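Local coordinates for protein Emp47p (form2) (PDB 2A6Z) that acts as a calcium-independent cargo receptor with a lectin-type carbohydrate recognition domain, taking part in glycoprotein secretion and the exit of Emp46p from the endoplasmic reticulum, at residues Val87-Ser90 and Asn91-Asp95. Numbering follows the deposited sequence.
Sequences VQDS and NIPRD
Ser90 OG donates a hydrogen bond to the side-chain oxygen of its neighbour, Asn91 OD1, at 3.0 Å, approaching from above the carbonyl plane (54° out of it) rather than along a lone pair. The opposite arm of the same amide reaches forward: Asn91 ND2 binds Ile92 O at 3.0 Å with a nearly straight N-H...O angle of 169°, the acceptor lying close to the amide plane. The amide, held at both its oxygen and its nitrogen, is restrained in rotation at a sharp bend of the chain. Asn91 ND2 also lies 3.2 Å above the plane of the Arg94 guanidinium, offset toward its rim. Asp89 divides its carboxylate between two tasks. OD1 takes the backbone Ser90 N at 2.7 Å through its anti lone pair, a bent bond, while OD2 makes the link across the bend, through a water that donates to it and accepts from Arg94 N at 3.0 Å and, weakly, from Asn91 ND2. With CG anti to the backbone N (chi1 -155°), the aspartate turns its carboxylate toward the residues beyond the bend, and Asp89 OD2 lies 3.5 Å from Pro93 CA.

All this happens where strand 81-88 of the legume-lectin-like beta sandwich runs out into the loop leading to strand 108-113; a backbone bond between Asp89 and Ser192 still joins the exit to the adjacent strand 192-200.

The apolar contact is made nearer the strand end: Val87 CG2 meets the ring of Pro93 at CG, 3.9 Å away, both residues being buried, and Pro93 packs further onto Trp52 and Arg194.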
# COMPACT_ATOMS: atom_id res chain seq x y z
N VAL A 87 2.86 -7.43 5.83
CA VAL A 87 3.74 -8.59 5.63
C VAL A 87 4.50 -8.95 6.94
O VAL A 87 4.92 -8.05 7.68
CB VAL A 87 4.77 -8.37 4.49
CG1 VAL A 87 4.04 -8.10 3.15
CG2 VAL A 87 5.72 -7.23 4.76
N GLN A 88 4.69 -10.23 7.16
CA GLN A 88 5.38 -10.65 8.41
C GLN A 88 6.87 -10.50 8.25
O GLN A 88 7.46 -11.04 7.32
CB GLN A 88 5.08 -12.11 8.69
CG GLN A 88 3.70 -12.51 8.99
CD GLN A 88 3.62 -14.05 9.08
OE1 GLN A 88 4.31 -14.65 9.91
NE2 GLN A 88 2.80 -14.62 8.21
N ASP A 89 7.51 -9.79 9.18
CA ASP A 89 8.97 -9.68 9.22
C ASP A 89 9.32 -9.15 10.62
O ASP A 89 8.47 -8.57 11.29
CB ASP A 89 9.47 -8.78 8.13
CG ASP A 89 10.89 -9.01 7.66
OD1 ASP A 89 11.67 -9.49 8.51
OD2 ASP A 89 11.19 -8.77 6.50
N SER A 90 10.54 -9.34 11.01
CA SER A 90 11.01 -8.85 12.32
C SER A 90 11.58 -7.44 12.23
O SER A 90 12.00 -6.87 13.26
CB SER A 90 12.05 -9.85 12.87
OG SER A 90 13.13 -9.88 11.94
N ASN A 91 11.67 -6.88 11.05
CA ASN A 91 12.14 -5.53 10.84
C ASN A 91 11.42 -4.97 9.63
O ASN A 91 10.74 -5.73 8.91
CB ASN A 91 13.67 -5.50 10.58
CG ASN A 91 14.10 -6.76 9.89
OD1 ASN A 91 14.62 -7.68 10.55
ND2 ASN A 91 13.89 -6.83 8.57
N ILE A 92 11.61 -3.71 9.32
CA ILE A 92 11.16 -3.23 8.02
C ILE A 92 11.78 -4.11 6.95
O ILE A 92 13.00 -4.38 7.03
CB ILE A 92 11.55 -1.75 7.83
CG1 ILE A 92 10.81 -0.82 8.81
CG2 ILE A 92 11.37 -1.28 6.38
CD1 ILE A 92 11.27 0.62 8.80
N PRO A 93 11.02 -4.61 5.99
CA PRO A 93 11.61 -5.58 5.07
C PRO A 93 12.81 -5.03 4.34
O PRO A 93 12.80 -3.87 3.87
CB PRO A 93 10.43 -5.87 4.12
CG PRO A 93 9.24 -5.69 5.01
CD PRO A 93 9.56 -4.42 5.80
N ARG A 94 13.85 -5.87 4.21
CA ARG A 94 15.05 -5.40 3.55
C ARG A 94 14.96 -5.38 2.03
O ARG A 94 15.60 -4.56 1.34
CB ARG A 94 16.20 -6.36 4.00
CG ARG A 94 16.54 -6.23 5.52
CD ARG A 94 17.65 -7.26 5.86
NE ARG A 94 17.79 -7.36 7.30
CZ ARG A 94 17.17 -8.11 8.19
NH1 ARG A 94 17.49 -7.98 9.48
NH2 ARG A 94 16.22 -9.00 7.89
N ASP A 95 14.25 -6.33 1.46
CA ASP A 95 14.26 -6.54 0.00
C ASP A 95 13.47 -5.43 -0.71
O ASP A 95 12.41 -5.05 -0.23
CB ASP A 95 13.75 -7.92 -0.35
CG ASP A 95 13.88 -8.20 -1.85
OD1 ASP A 95 14.94 -8.74 -2.21
OD2 ASP A 95 12.98 -7.86 -2.62
O HOH W 1 13.76 -8.35 5.82